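Side-chain contacts in phosphoserine aminotransferase (Bacillus alcalophilus, PDB 1W23), which catalyses the pyridoxal-phosphate-dependent, reversible transfer of an amino group between phosphoserine and 2-oxoglutarate, a step of serine biosynthesis, and works as a homodimer: residues 278-283 with 348-353; 309-314 with 354-359. One frame throughout, in Å; residues are numbered along the deposited sequence.

Contact 1. Residues 278-283 with 348-353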
loop_
_atom_site.group_PDB
_atom_site.type_symbol
_atom_site.label_atom_id
_atom_site.label_comp_id
_atom_site.label_asym_id
_atom_site.label_seq_id
_atom_site.Cartn_x
_atom_site.Cartn_y
_atom_site.Cartn_z
ATOM N N ILE A 278 -25.045 18.637 -21.168
ATOM C CA ILE A 278 -24.498 19.963 -20.973
ATOM C C ILE A 278 -24.741 20.846 -22.190
ATOM O O ILE A 278 -25.227 22.002 -22.093
ATOM C CB ILE A 278 -22.978 19.874 -20.618
ATOM C CG1 ILE A 278 -22.798 19.214 -19.239
ATOM C CG2 ILE A 278 -22.301 21.237 -20.682
ATOM C CD1 ILE A 278 -21.331 18.836 -18.952
ATOM N N ASP A 279 -24.400 20.333 -23.368
ATOM C CA ASP A 279 -24.450 21.120 -24.586
ATOM C C ASP A 279 -25.876 21.490 -24.972
ATOM O O ASP A 279 -26.067 22.558 -25.561
ATOM C CB ASP A 279 -23.703 20.395 -25.713
ATOM C CG ASP A 279 -22.223 20.291 -25.458
ATOM O OD1 ASP A 279 -21.681 21.062 -24.638
ATOM O OD2 ASP A 279 -21.582 19.452 -26.138
ATOM N N GLU A 280 -26.855 20.655 -24.628
ATOM C CA GLU A 280 -28.271 20.890 -24.924
ATOM C C GLU A 280 -28.936 21.773 -23.898
ATOM O O GLU A 280 -30.141 22.086 -24.013
ATOM C CB GLU A 280 -28.994 19.531 -24.987
ATOM C CG GLU A 280 -28.634 18.590 -26.141
ATOM C CD GLU A 280 -29.015 17.127 -25.918
ATOM O OE1 GLU A 280 -28.691 16.247 -26.743
ATOM O OE2 GLU A 280 -29.641 16.767 -24.872
ATOM N N SER A 281 -28.234 22.215 -22.855
ATOM C CA SER A 281 -28.825 22.912 -21.706
ATOM C C SER A 281 -28.920 24.429 -21.851
ATOM O O SER A 281 -29.316 25.121 -20.895
ATOM C CB SER A 281 -28.062 22.604 -20.423
ATOM O OG SER A 281 -26.822 23.334 -20.337
ATOM N N ASN A 282 -28.570 24.960 -23.021
ATOM C CA ASN A 282 -28.599 26.417 -23.292
ATOM C C ASN A 282 -27.910 27.198 -22.203
ATOM O O ASN A 282 -28.388 28.263 -21.777
ATOM C CB ASN A 282 -30.001 26.960 -23.554
ATOM C CG ASN A 282 -29.943 28.256 -24.296
ATOM O OD1 ASN A 282 -29.098 28.424 -25.189
ATOM N ND2 ASN A 282 -30.802 29.238 -23.951
ATOM N N GLY A 283 -26.746 26.697 -21.755
ATOM C CA GLY A 283 -25.943 27.429 -20.784
ATOM C C GLY A 283 -26.345 27.205 -19.344
ATOM O O GLY A 283 -25.712 27.778 -18.430
ATOM N N ALA A 348 -29.038 8.047 -15.705
ATOM C CA ALA A 348 -29.695 8.591 -14.526
ATOM C C ALA A 348 -29.230 10.044 -14.271
ATOM O O ALA A 348 -30.038 10.916 -13.921
ATOM C CB ALA A 348 -29.481 7.708 -13.306
ATOM N N LEU A 349 -27.918 10.293 -14.423
ATOM C CA LEU A 349 -27.401 11.647 -14.251
ATOM C C LEU A 349 -28.021 12.603 -15.265
ATOM O O LEU A 349 -28.415 13.728 -14.895
ATOM C CB LEU A 349 -25.878 11.641 -14.293
ATOM C CG LEU A 349 -25.221 13.026 -14.156
ATOM C CD1 LEU A 349 -25.569 13.673 -12.836
ATOM C CD2 LEU A 349 -23.712 12.905 -14.284
ATOM N N ARG A 350 -28.097 12.193 -16.521
ATOM C CA ARG A 350 -28.770 13.024 -17.541
ATOM C C ARG A 350 -30.196 13.345 -17.090
ATOM O O ARG A 350 -30.628 14.511 -17.183
ATOM C CB ARG A 350 -28.752 12.314 -18.888
ATOM C CG ARG A 350 -29.709 12.910 -19.893
ATOM C CD ARG A 350 -29.518 12.284 -21.277
ATOM N NE ARG A 350 -30.423 12.742 -22.292
ATOM C CZ ARG A 350 -30.204 13.809 -23.059
ATOM N NH1 ARG A 350 -29.093 14.565 -22.951
ATOM N NH2 ARG A 350 -31.181 14.080 -23.942
ATOM N N GLU A 351 -30.945 12.370 -16.628
ATOM C CA GLU A 351 -32.329 12.601 -16.242
ATOM C C GLU A 351 -32.412 13.573 -15.059
ATOM O O GLU A 351 -33.259 14.485 -15.023
ATOM C CB GLU A 351 -32.984 11.225 -15.920
ATOM C CG GLU A 351 -33.193 10.428 -17.231
ATOM C CD GLU A 351 -33.654 9.027 -17.107
ATOM O OE1 GLU A 351 -33.879 8.316 -18.136
ATOM O OE2 GLU A 351 -33.847 8.544 -15.957
ATOM N N LEU A 352 -31.527 13.423 -14.067
ATOM C CA LEU A 352 -31.467 14.362 -12.954
ATOM C C LEU A 352 -31.204 15.763 -13.461
ATOM O O LEU A 352 -31.848 16.736 -13.035
ATOM C CB LEU A 352 -30.342 13.929 -12.007
ATOM C CG LEU A 352 -30.005 14.848 -10.833
ATOM C CD1 LEU A 352 -30.804 14.494 -9.594
ATOM C CD2 LEU A 352 -28.562 14.734 -10.356
ATOM N N MET A 353 -30.217 15.884 -14.341
ATOM C CA MET A 353 -29.824 17.187 -14.865
ATOM C C MET A 353 -30.956 17.861 -15.647
ATOM O O MET A 353 -31.197 19.088 -15.529
ATOM C CB MET A 353 -28.567 17.077 -15.729
ATOM C CG MET A 353 -27.318 16.780 -14.902
ATOM S SD MET A 353 -25.835 16.388 -15.827
ATOM C CE MET A 353 -25.361 18.033 -16.460
#
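The guanidinium of R350 meets E280 edge-on, in its own plane: OE2 sits opposite the end of the group and takes both terminal nitrogens, 3.0 Å from NH1 and 3.2 Å from NH2 of R350. The carboxylate of E280 is turned nearly crosswise, the two planes 81° apart, and its OE2 is met on the syn side, with NH1 lying 34° out of the carboxylate plane. The salt bridge is therefore end-on but forked onto a single oxygen, and neither bond is straight, the one from NH2 being the more bent. R350 reaches that far because its chain runs extended from CG to NE; its NH1 is also hydrogen-bonded to T277 OG1, its strongest polar partner, near the end of helix 259-279, so E280 does not hold the group alone. Deeper in, the C-terminal helix 343-359 of this class-V aminotransferase packs beside the end of helix 259-279, where M353, bent at chi3, brings CE within 4.0 Å of I278 CG1. F301 of strand 298-302 touches both of these side chains. The hydroxyl of S281 ties the turn after the helix back to its last turn, donating to I278 O at 2.7 Å from OG and sharing that carbonyl with the backbone N of S281.

Contact 2. Residues 309-314 with 354-359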
loop_
_atom_site.group_PDB
_atom_site.type_symbol
_atom_site.label_atom_id
_atom_site.label_comp_id
_atom_site.label_asym_id
_atom_site.label_seq_id
_atom_site.Cartn_x
_atom_site.Cartn_y
_atom_site.Cartn_z
ATOM N N ASN A 309 -25.408 25.705 -7.959
ATOM C CA ASN A 309 -24.509 24.554 -7.797
ATOM C C ASN A 309 -24.882 23.805 -6.509
ATOM O O ASN A 309 -24.948 22.576 -6.521
ATOM C CB ASN A 309 -23.055 25.023 -7.629
ATOM C CG ASN A 309 -22.270 25.199 -8.896
ATOM O OD1 ASN A 309 -22.623 24.688 -9.968
ATOM N ND2 ASN A 309 -21.089 25.927 -8.782
ATOM N N GLN A 310 -25.040 24.530 -5.411
ATOM C CA GLN A 310 -25.342 23.897 -4.123
ATOM C C GLN A 310 -26.664 23.144 -4.157
ATOM O O GLN A 310 -26.764 22.015 -3.667
ATOM C CB GLN A 310 -25.342 24.955 -3.003
ATOM C CG GLN A 310 -24.093 25.724 -2.723
ATOM C CD GLN A 310 -24.341 27.067 -1.965
ATOM O OE1 GLN A 310 -25.369 27.630 -1.546
ATOM N NE2 GLN A 310 -23.214 27.780 -1.721
ATOM N N GLN A 311 -27.677 23.763 -4.757
ATOM C CA GLN A 311 -28.991 23.169 -4.835
ATOM C C GLN A 311 -28.951 21.909 -5.683
ATOM O O GLN A 311 -29.558 20.877 -5.314
ATOM C CB GLN A 311 -29.982 24.190 -5.386
ATOM C CG GLN A 311 -30.287 25.318 -4.417
ATOM C CD GLN A 311 -30.939 26.506 -5.128
ATOM O OE1 GLN A 311 -31.322 26.458 -6.293
ATOM N NE2 GLN A 311 -31.033 27.585 -4.353
ATOM N N PHE A 312 -28.255 21.963 -6.814
ATOM C CA PHE A 312 -28.113 20.757 -7.680
ATOM C C PHE A 312 -27.423 19.643 -6.948
ATOM O O PHE A 312 -27.856 18.503 -6.977
ATOM C CB PHE A 312 -27.348 21.191 -8.957
ATOM C CG PHE A 312 -27.021 19.995 -9.830
ATOM C CD1 PHE A 312 -27.972 19.369 -10.595
ATOM C CD2 PHE A 312 -25.735 19.512 -9.850
ATOM C CE1 PHE A 312 -27.636 18.245 -11.365
ATOM C CE2 PHE A 312 -25.426 18.400 -10.606
ATOM C CZ PHE A 312 -26.370 17.752 -11.355
ATOM N N LEU A 313 -26.278 19.949 -6.306
ATOM C CA LEU A 313 -25.510 18.893 -5.631
ATOM C C LEU A 313 -26.307 18.296 -4.473
ATOM O O LEU A 313 -26.254 17.090 -4.200
ATOM C CB LEU A 313 -24.154 19.417 -5.176
ATOM C CG LEU A 313 -23.169 19.678 -6.333
ATOM C CD1 LEU A 313 -21.979 20.472 -5.825
ATOM C CD2 LEU A 313 -22.745 18.361 -6.984
ATOM N N ALA A 314 -27.115 19.125 -3.778
ATOM C CA ALA A 314 -27.960 18.610 -2.710
ATOM C C ALA A 314 -29.060 17.697 -3.252
ATOM O O ALA A 314 -29.334 16.663 -2.645
ATOM C CB ALA A 314 -28.569 19.764 -1.881
ATOM N N ILE A 354 -31.654 17.102 -16.474
ATOM C CA ILE A 354 -32.758 17.663 -17.266
ATOM C C ILE A 354 -33.870 18.113 -16.341
ATOM O O ILE A 354 -34.410 19.210 -16.471
ATOM C CB ILE A 354 -33.237 16.663 -18.326
ATOM C CG1 ILE A 354 -32.175 16.465 -19.402
ATOM C CG2 ILE A 354 -34.580 17.131 -18.946
ATOM C CD1 ILE A 354 -32.444 15.328 -20.334
ATOM N N GLN A 355 -34.228 17.263 -15.383
ATOM C CA GLN A 355 -35.315 17.602 -14.468
ATOM C C GLN A 355 -34.969 18.819 -13.626
ATOM O O GLN A 355 -35.818 19.707 -13.425
ATOM C CB GLN A 355 -35.682 16.372 -13.606
ATOM C CG GLN A 355 -36.794 16.632 -12.571
ATOM C CD GLN A 355 -37.030 15.470 -11.606
ATOM O OE1 GLN A 355 -37.101 14.282 -11.949
ATOM N NE2 GLN A 355 -37.110 15.769 -10.322
ATOM N N PHE A 356 -33.738 18.905 -13.152
ATOM C CA PHE A 356 -33.361 20.060 -12.293
ATOM C C PHE A 356 -33.445 21.339 -13.099
ATOM O O PHE A 356 -33.933 22.367 -12.620
ATOM C CB PHE A 356 -31.962 19.815 -11.704
ATOM C CG PHE A 356 -31.592 20.866 -10.684
ATOM C CD1 PHE A 356 -31.969 20.701 -9.360
ATOM C CD2 PHE A 356 -30.910 21.996 -11.087
ATOM C CE1 PHE A 356 -31.685 21.721 -8.470
ATOM C CE2 PHE A 356 -30.604 23.000 -10.176
ATOM C CZ PHE A 356 -30.987 22.867 -8.868
ATOM N N LYS A 357 -32.970 21.333 -14.336
ATOM C CA LYS A 357 -33.057 22.480 -15.228
ATOM C C LYS A 357 -34.489 22.878 -15.477
ATOM O O LYS A 357 -34.863 24.057 -15.365
ATOM C CB LYS A 357 -32.354 22.139 -16.547
ATOM C CG LYS A 357 -32.449 23.182 -17.644
ATOM C CD LYS A 357 -31.888 22.612 -18.942
ATOM C CE LYS A 357 -32.795 21.607 -19.697
ATOM N NZ LYS A 357 -32.274 21.183 -21.025
ATOM N N GLU A 358 -35.320 21.873 -15.828
ATOM C CA GLU A 358 -36.711 22.209 -16.147
ATOM C C GLU A 358 -37.465 22.730 -14.947
ATOM O O GLU A 358 -38.459 23.493 -15.090
ATOM C CB GLU A 358 -37.401 20.936 -16.669
ATOM C CG GLU A 358 -36.871 20.491 -18.025
ATOM C CD GLU A 358 -37.484 19.264 -18.620
ATOM O OE1 GLU A 358 -37.253 19.096 -19.851
ATOM O OE2 GLU A 358 -38.213 18.500 -17.929
ATOM N N ASN A 359 -37.086 22.351 -13.719
ATOM C CA ASN A 359 -37.840 22.724 -12.519
ATOM C C ASN A 359 -37.243 23.974 -11.874
ATOM O O ASN A 359 -37.809 24.546 -10.927
ATOM C CB ASN A 359 -37.867 21.585 -11.515
ATOM C CG ASN A 359 -38.695 20.392 -11.968
ATOM O OD1 ASN A 359 -39.490 20.510 -12.920
ATOM N ND2 ASN A 359 -38.490 19.232 -11.295
#
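F356 lays one face of its ring against F312, joining the C-terminal helix 343-359 to helix 306-318 on the outer side of this class-V aminotransferase subunit, far from the cofactor. The two rings form a T-shaped pair: F312 supplies the edge and F356 the face, with centroids 5.5 Å apart and planes at 77°. The leading atom of that edge is CD1 of F312, 3.9 Å from CG of F356, so the edge arrives over the root of the ring and not over its middle. The outer half of the same face is taken by the backbone: CA of F312 lies over it, displaced toward the CE1-CZ rim, 4.0 Å from the F356 centroid, a CH-pi contact. Both phenylalanines place CG anti to the backbone N (chi1 174° in F312, -173° in F356), but to different ends. F356 points its CB at helix 306-318 and drives the ring straight out until its far end abuts that helix, whereas in F312 the ring runs along the flank of the contact, inward to L352 and M353 of the facing helix and to C333 of strand 333-336. Y285 and L303 also touch F356. A leucine here has no flat face to offer, and F312 CA and CD1 would probably be left without their ring partner, with a gap opened beside helix 306-318. Q311 comes to the F356 ring at its rim, near the ring plane, and does so with its aliphatic root: CB is 3.9 Å from CZ of F356. That same CZ also makes the closest approach of the whole contact, 3.5 Å from the backbone N of F312.

Coming from the N terminus, the chain passes the large sheet that carries the cofactor and runs along helix 259-279 into 278-283, the first half of contact 1. It then makes strand 298-302 and helix 306-318, which holds 309-314, and goes by way of strand 333-336 to the last helix, 343-359. There 348-353 closes the loop of contact 1, with 64 residues between its segments, and 354-359 follows directly to close contact 2, with 39. The two loops cross, neither nesting in the other. Helix 343-359 thus ties together helices 259-279 and 306-318, and the contacts, centred about 10 Å apart, meet where L352 CD2 lies 3.8 Å from F312 CE1.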